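Local coordinates for trehalose synthase regulatory protein (PDB 5HUS) that probably serves as a regulatory subunit in fungal trehalose synthesis, its C-terminal domain belonging to the trehalose-phosphatase family of the HAD clan, at residues Phe179-Thr187 / Val193-Ser201; His241-Leu252 / Asp269-Leu278. All blocks are in the same frame, centred on the assembly; numbering follows the deposited sequence.

Contact 1: Phe179-Thr187 / Val193-Ser201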
# COMPACT_ATOMS: atom_id res chain seq x y z
N PHE A 179 16.19 -13.90 7.61
CA PHE A 179 16.10 -12.44 7.56
C PHE A 179 15.14 -11.79 8.55
O PHE A 179 15.08 -10.56 8.63
CB PHE A 179 15.72 -12.00 6.14
CG PHE A 179 16.84 -12.18 5.15
CD1 PHE A 179 17.74 -11.15 4.92
CD2 PHE A 179 17.00 -13.37 4.47
CE1 PHE A 179 18.78 -11.31 4.03
CE2 PHE A 179 18.03 -13.54 3.57
CZ PHE A 179 18.92 -12.51 3.35
N GLU A 180 14.38 -12.59 9.30
CA GLU A 180 13.45 -12.04 10.27
C GLU A 180 14.12 -11.07 11.25
O GLU A 180 13.55 -10.04 11.59
CB GLU A 180 12.75 -13.16 11.05
CG GLU A 180 11.88 -12.67 12.18
CD GLU A 180 11.11 -13.79 12.87
OE1 GLU A 180 11.74 -14.79 13.27
OE2 GLU A 180 9.87 -13.65 13.01
N HIS A 181 15.35 -11.37 11.68
CA HIS A 181 16.04 -10.50 12.63
C HIS A 181 16.34 -9.12 12.04
O HIS A 181 16.60 -8.17 12.78
CB HIS A 181 17.34 -11.15 13.13
CG HIS A 181 18.40 -11.25 12.08
ND1 HIS A 181 18.56 -12.36 11.29
CD2 HIS A 181 19.36 -10.37 11.69
CE1 HIS A 181 19.58 -12.17 10.47
NE2 HIS A 181 20.08 -10.97 10.69
N ASN A 182 16.33 -9.02 10.72
CA ASN A 182 16.54 -7.74 10.05
C ASN A 182 15.25 -6.95 9.85
O ASN A 182 15.26 -5.90 9.22
CB ASN A 182 17.20 -7.96 8.69
CG ASN A 182 18.62 -8.47 8.81
OD1 ASN A 182 19.36 -8.08 9.71
ND2 ASN A 182 19.01 -9.35 7.90
N GLY A 183 14.15 -7.47 10.38
CA GLY A 183 12.85 -6.84 10.18
C GLY A 183 12.33 -7.05 8.76
O GLY A 183 11.66 -6.19 8.20
N VAL A 184 12.67 -8.20 8.19
CA VAL A 184 12.25 -8.55 6.83
C VAL A 184 11.51 -9.89 6.86
O VAL A 184 11.93 -10.82 7.54
CB VAL A 184 13.46 -8.64 5.88
CG1 VAL A 184 13.05 -9.22 4.53
CG2 VAL A 184 14.10 -7.27 5.72
N HIS A 185 10.39 -9.98 6.15
CA HIS A 185 9.63 -11.22 6.10
C HIS A 185 9.15 -11.55 4.70
O HIS A 185 8.96 -10.66 3.88
CB HIS A 185 8.42 -11.16 7.04
CG HIS A 185 8.77 -11.39 8.48
ND1 HIS A 185 9.06 -10.37 9.36
CD2 HIS A 185 8.87 -12.54 9.20
CE1 HIS A 185 9.33 -10.87 10.55
NE2 HIS A 185 9.22 -12.18 10.48
N ALA A 186 8.96 -12.84 4.45
CA ALA A 186 8.33 -13.32 3.22
C ALA A 186 6.88 -13.71 3.53
O ALA A 186 6.60 -14.28 4.58
CB ALA A 186 9.09 -14.49 2.66
N THR A 187 5.97 -13.40 2.61
CA THR A 187 4.56 -13.74 2.80
C THR A 187 4.00 -14.33 1.52
O THR A 187 4.43 -13.98 0.43
CB THR A 187 3.74 -12.50 3.21
OG1 THR A 187 4.43 -11.80 4.26
CG2 THR A 187 2.36 -12.90 3.71
N VAL A 193 5.38 -15.31 -3.58
CA VAL A 193 5.96 -14.94 -2.30
C VAL A 193 6.51 -13.52 -2.41
O VAL A 193 7.32 -13.25 -3.29
CB VAL A 193 7.10 -15.90 -1.90
CG1 VAL A 193 7.74 -15.45 -0.59
CG2 VAL A 193 6.57 -17.32 -1.78
N ILE A 194 6.05 -12.62 -1.55
CA ILE A 194 6.61 -11.28 -1.54
C ILE A 194 7.49 -11.07 -0.31
O ILE A 194 7.11 -11.41 0.81
CB ILE A 194 5.53 -10.18 -1.60
CG1 ILE A 194 6.18 -8.80 -1.58
CG2 ILE A 194 4.52 -10.33 -0.46
CD1 ILE A 194 5.21 -7.66 -1.51
N VAL A 195 8.68 -10.52 -0.55
CA VAL A 195 9.64 -10.24 0.51
C VAL A 195 9.70 -8.72 0.72
O VAL A 195 9.99 -7.97 -0.23
CB VAL A 195 11.05 -10.80 0.17
CG1 VAL A 195 12.00 -10.63 1.36
CG2 VAL A 195 10.95 -12.25 -0.25
N GLN A 196 9.37 -8.26 1.93
CA GLN A 196 9.41 -6.83 2.21
C GLN A 196 9.76 -6.52 3.66
O GLN A 196 9.71 -7.40 4.54
CB GLN A 196 8.06 -6.16 1.85
CG GLN A 196 6.95 -6.52 2.78
CD GLN A 196 5.69 -5.69 2.55
OE1 GLN A 196 4.90 -5.47 3.46
NE2 GLN A 196 5.51 -5.24 1.33
N LYS A 197 10.12 -5.26 3.88
CA LYS A 197 10.36 -4.74 5.21
C LYS A 197 9.09 -4.76 6.05
O LYS A 197 8.01 -4.38 5.58
CB LYS A 197 10.90 -3.31 5.13
CG LYS A 197 12.37 -3.16 5.46
CD LYS A 197 12.65 -3.53 6.90
CE LYS A 197 13.46 -2.45 7.62
NZ LYS A 197 14.30 -3.02 8.71
N ASP A 198 9.22 -5.20 7.30
CA ASP A 198 8.08 -5.26 8.22
C ASP A 198 7.36 -3.93 8.37
O ASP A 198 8.00 -2.90 8.59
CB ASP A 198 8.53 -5.74 9.60
CG ASP A 198 8.96 -7.18 9.61
OD1 ASP A 198 8.85 -7.85 8.56
OD2 ASP A 198 9.39 -7.66 10.68
N GLN A 199 6.03 -3.97 8.26
CA GLN A 199 5.16 -2.82 8.46
C GLN A 199 5.55 -1.59 7.63
O GLN A 199 5.29 -0.46 8.03
CB GLN A 199 5.12 -2.45 9.95
CG GLN A 199 4.40 -3.49 10.82
CD GLN A 199 4.29 -3.08 12.28
OE1 GLN A 199 5.15 -2.38 12.81
NE2 GLN A 199 3.23 -3.54 12.94
N ILE A 200 6.13 -1.80 6.46
CA ILE A 200 6.59 -0.65 5.69
C ILE A 200 5.40 0.17 5.16
O ILE A 200 5.48 1.39 5.07
CB ILE A 200 7.56 -1.08 4.53
CG1 ILE A 200 8.26 0.14 3.93
CG2 ILE A 200 6.84 -1.90 3.47
CD1 ILE A 200 9.06 0.95 4.92
N SER A 201 4.27 -0.48 4.88
CA SER A 201 3.08 0.25 4.43
C SER A 201 2.52 1.11 5.56
O SER A 201 2.07 2.23 5.35
CB SER A 201 2.01 -0.70 3.88
OG SER A 201 1.51 -1.54 4.90
O HOH W 1 5.80 -9.93 2.87
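His185 and Asp198 lay two flat groups nearly in one plane: the imidazole and the carboxylate are turned only 20° apart. They meet edge to edge, His185 ND1 giving its hydrogen to the syn lone pair of Asp198 OD1 at 2.7 Å. At another point of the ring edge His185 NE2 donates to Glu180 OE2, 3.0 Å away and met on its anti side, while CA of Glu180 lies over one ring face, toward the rim. Beneath this grip strands 184-187 and 193-197 run antiparallel, with His185 and Gln196, and likewise Thr187 and Ile194, as hydrogen-bonded pairs; a water joins OG1 of Thr187 to O of Ile194. On the face opposite His185, Val184 CG1 and Val195 CG1, each anti to its own backbone N, touch at 3.6 Å. Asp198 N bonds Gly183 O, and the bent chain of Lys197 brings its NZ to 3.1 Å from Asn182 O. The hairpin edges a four-stranded antiparallel sheet backed by helices 116-136 and 161-179, consistent with the alpha/beta cap of related HAD phosphatases. With both ring nitrogens donating to carboxylates, His185 is probably protonated; a positive charge would offset the two acids, Glu180 OE2 and Asp198 OD2 lying 6.4 Å apart.

Contact 2: His241-Leu252 / Asp269-Leu278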
# COMPACT_ATOMS: atom_id res chain seq x y z
N HIS A 241 -3.51 19.08 14.68
CA HIS A 241 -4.54 18.19 14.19
C HIS A 241 -5.04 18.77 12.88
O HIS A 241 -6.24 18.92 12.67
CB HIS A 241 -5.69 18.07 15.20
CG HIS A 241 -5.37 17.23 16.39
ND1 HIS A 241 -5.90 15.97 16.58
CD2 HIS A 241 -4.57 17.46 17.46
CE1 HIS A 241 -5.44 15.47 17.72
NE2 HIS A 241 -4.63 16.35 18.27
N GLU A 242 -4.10 19.11 12.00
CA GLU A 242 -4.44 19.69 10.70
C GLU A 242 -5.29 18.72 9.88
O GLU A 242 -6.16 19.15 9.12
CB GLU A 242 -3.19 20.07 9.91
CG GLU A 242 -2.37 21.19 10.53
CD GLU A 242 -2.94 22.57 10.24
OE1 GLU A 242 -3.93 22.66 9.48
OE2 GLU A 242 -2.39 23.56 10.77
N VAL A 243 -5.04 17.43 10.04
CA VAL A 243 -5.86 16.41 9.38
C VAL A 243 -6.96 15.94 10.33
O VAL A 243 -6.68 15.43 11.41
CB VAL A 243 -5.01 15.20 8.91
CG1 VAL A 243 -5.91 14.06 8.44
CG2 VAL A 243 -4.05 15.63 7.80
N ALA A 244 -8.21 16.12 9.91
CA ALA A 244 -9.36 15.79 10.73
C ALA A 244 -10.10 14.54 10.25
O ALA A 244 -11.03 14.07 10.90
CB ALA A 244 -10.33 16.97 10.77
N ALA A 245 -9.67 14.00 9.11
CA ALA A 245 -10.29 12.79 8.57
C ALA A 245 -9.29 11.99 7.75
O ALA A 245 -8.58 12.56 6.92
CB ALA A 245 -11.51 13.14 7.73
N VAL A 246 -9.25 10.68 7.99
CA VAL A 246 -8.39 9.77 7.22
C VAL A 246 -9.21 8.60 6.69
O VAL A 246 -10.04 8.04 7.40
CB VAL A 246 -7.22 9.23 8.07
CG1 VAL A 246 -6.31 8.34 7.23
CG2 VAL A 246 -6.42 10.36 8.68
N LEU A 247 -8.98 8.25 5.43
CA LEU A 247 -9.68 7.13 4.81
C LEU A 247 -8.67 6.22 4.12
O LEU A 247 -7.74 6.69 3.47
CB LEU A 247 -10.72 7.63 3.81
CG LEU A 247 -11.65 6.62 3.12
CD1 LEU A 247 -12.97 7.30 2.77
CD2 LEU A 247 -11.04 6.01 1.85
N TYR A 248 -8.85 4.91 4.27
CA TYR A 248 -8.03 3.95 3.55
C TYR A 248 -8.93 2.97 2.83
O TYR A 248 -9.88 2.46 3.43
CB TYR A 248 -7.08 3.20 4.49
CG TYR A 248 -6.28 2.10 3.83
CD1 TYR A 248 -6.79 0.81 3.71
CD2 TYR A 248 -5.03 2.36 3.28
CE1 TYR A 248 -6.07 -0.20 3.08
CE2 TYR A 248 -4.30 1.36 2.65
CZ TYR A 248 -4.83 0.09 2.56
OH TYR A 248 -4.11 -0.92 1.95
N SER A 249 -8.66 2.74 1.55
CA SER A 249 -9.39 1.74 0.78
C SER A 249 -8.41 0.72 0.22
O SER A 249 -7.32 1.08 -0.24
CB SER A 249 -10.18 2.37 -0.35
OG SER A 249 -10.88 1.37 -1.08
N GLY A 250 -8.79 -0.55 0.26
CA GLY A 250 -7.92 -1.58 -0.27
C GLY A 250 -8.68 -2.81 -0.72
O GLY A 250 -9.85 -2.72 -1.11
N GLY A 251 -8.01 -3.95 -0.66
CA GLY A 251 -8.62 -5.22 -0.95
C GLY A 251 -8.58 -6.11 0.27
O GLY A 251 -8.50 -5.63 1.40
N LEU A 252 -8.62 -7.42 0.04
CA LEU A 252 -8.61 -8.38 1.13
C LEU A 252 -7.33 -9.17 1.11
O LEU A 252 -7.31 -10.34 0.70
CB LEU A 252 -9.82 -9.31 1.03
CG LEU A 252 -11.17 -8.61 1.09
CD1 LEU A 252 -12.26 -9.50 0.54
CD2 LEU A 252 -11.48 -8.20 2.53
N ASP A 269 -6.70 9.55 17.55
CA ASP A 269 -5.78 10.66 17.28
C ASP A 269 -6.29 11.65 16.23
O ASP A 269 -5.93 12.82 16.26
CB ASP A 269 -4.43 10.12 16.83
CG ASP A 269 -3.72 9.33 17.91
OD1 ASP A 269 -3.71 9.79 19.07
OD2 ASP A 269 -3.17 8.25 17.59
N ILE A 270 -7.10 11.17 15.30
CA ILE A 270 -7.46 11.98 14.14
C ILE A 270 -8.87 12.55 14.21
O ILE A 270 -9.06 13.75 14.02
CB ILE A 270 -7.31 11.16 12.84
CG1 ILE A 270 -5.83 10.88 12.57
CG2 ILE A 270 -7.93 11.91 11.66
CD1 ILE A 270 -4.97 12.12 12.51
N GLY A 271 -9.85 11.71 14.50
CA GLY A 271 -11.22 12.19 14.61
C GLY A 271 -12.20 11.37 13.80
O GLY A 271 -12.95 10.57 14.35
N ASN A 272 -12.22 11.60 12.49
CA ASN A 272 -12.96 10.73 11.58
C ASN A 272 -12.01 9.79 10.86
O ASN A 272 -10.99 10.22 10.33
CB ASN A 272 -13.75 11.56 10.57
CG ASN A 272 -15.06 12.05 11.12
OD1 ASN A 272 -15.30 11.97 12.33
ND2 ASN A 272 -15.93 12.55 10.25
N THR A 273 -12.32 8.50 10.90
CA THR A 273 -11.57 7.49 10.16
C THR A 273 -12.56 6.59 9.45
O THR A 273 -13.68 6.40 9.91
CB THR A 273 -10.63 6.64 11.07
OG1 THR A 273 -11.42 5.83 11.95
CG2 THR A 273 -9.71 7.53 11.89
N LEU A 274 -12.16 6.06 8.30
CA LEU A 274 -13.02 5.15 7.56
C LEU A 274 -12.15 4.16 6.81
O LEU A 274 -11.18 4.54 6.16
CB LEU A 274 -13.93 5.93 6.60
CG LEU A 274 -15.04 5.20 5.82
CD1 LEU A 274 -16.11 6.19 5.40
CD2 LEU A 274 -14.51 4.47 4.59
N THR A 275 -12.49 2.89 6.91
CA THR A 275 -11.83 1.86 6.14
C THR A 275 -12.86 1.16 5.27
O THR A 275 -13.97 0.85 5.73
CB THR A 275 -11.12 0.84 7.04
OG1 THR A 275 -12.03 0.38 8.05
CG2 THR A 275 -9.92 1.48 7.73
N VAL A 276 -12.51 0.92 4.01
CA VAL A 276 -13.42 0.27 3.08
C VAL A 276 -12.65 -0.70 2.20
O VAL A 276 -11.55 -0.39 1.73
CB VAL A 276 -14.19 1.30 2.22
CG1 VAL A 276 -13.23 2.28 1.56
CG2 VAL A 276 -15.04 0.60 1.18
N THR A 277 -13.20 -1.89 2.00
CA THR A 277 -12.55 -2.88 1.16
C THR A 277 -13.37 -3.19 -0.08
O THR A 277 -14.60 -3.15 -0.05
CB THR A 277 -12.29 -4.20 1.92
OG1 THR A 277 -11.57 -5.10 1.07
CG2 THR A 277 -13.59 -4.86 2.36
N LEU A 278 -12.66 -3.47 -1.17
CA LEU A 278 -13.27 -4.02 -2.37
C LEU A 278 -13.65 -5.47 -2.11
O LEU A 278 -12.84 -6.25 -1.61
CB LEU A 278 -12.31 -3.92 -3.55
CG LEU A 278 -12.12 -2.51 -4.11
CD1 LEU A 278 -10.85 -2.43 -4.95
CD2 LEU A 278 -13.32 -2.11 -4.93
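Leu247 and Leu274 lie side by side in neighbouring parallel strands, their side chains pointing the same way. Followed outward, Leu247 starts with CB 3.9 Å from the carbonyl O of Leu274. CG, set anti to the backbone N (chi1 -175°), stays over that oxygen and also approaches CD2 of Leu274. At the tip the branches part: Leu247 CD1 packs on CD2 of Leu274 at 3.7 Å, whereas Leu247 CD2 leans toward CG1 of Val276 at 4.3 Å. The same face carries Ser249, whose CB rests 3.6 Å from Val276 CG1, and the strand 292-294 closes on Leu274 and Val276 through Tyr292.

On the other face CG2 of Val246 meets CG2 of Ile270 at 3.7 Å, the two side chains crossing at about a right angle. Leu209 of the helix 200-213 packs on Val246, and Tyr248 projects from the same face to put its hydroxyl in hydrogen bonds with Asp256 and Asn259 of the connecting helix. Near the C-terminal end Leu252 lies across Thr277 at about a right angle, its CD2 3.4 Å from Thr277 OG1.

Between these faces the backbones are stitched in the parallel manner, each strand offering N-H and C=O groups in turn. Val246 takes a bond from Leu274 N and gives one to Asn272 O; Tyr248 likewise gives to Leu274 O and accepts from Val276 N. The run ends with Leu278 N on Gly250 O, 2.9 Å and nearly straight at 172°. The strand segments diverge by only 5°.

Strand 243-250, helix 254-265 and strand 272-278 thus make a beta-alpha-beta crossover, here within the central, largely parallel sheet of a Rossmann-like HAD fold, with strand 20-26 on the far side of 243-250.

The two contacts pair an antiparallel hairpin with a parallel crossover in separate parts of the chain. Contact 1 probably belongs to the cap and contact 2 to the HAD-like core; in HAD phosphatases the active site lies between the two. Their centres are 24 Å apart, on opposite sides of the chain's centre, and their nearest atoms remain about 6 Å apart without touching. The helix 200-213 bridges them: it starts at the end of segment 193-201, and its Ile205, Leu209 and His212 pack on segment 241-252. Helix 254-265, the connection within contact 2, also reaches contact 1, where Ile255 touches Gln196 and Asn259 bonds Ser201. Asn259 also bonds Tyr248, so one residue serves both regions.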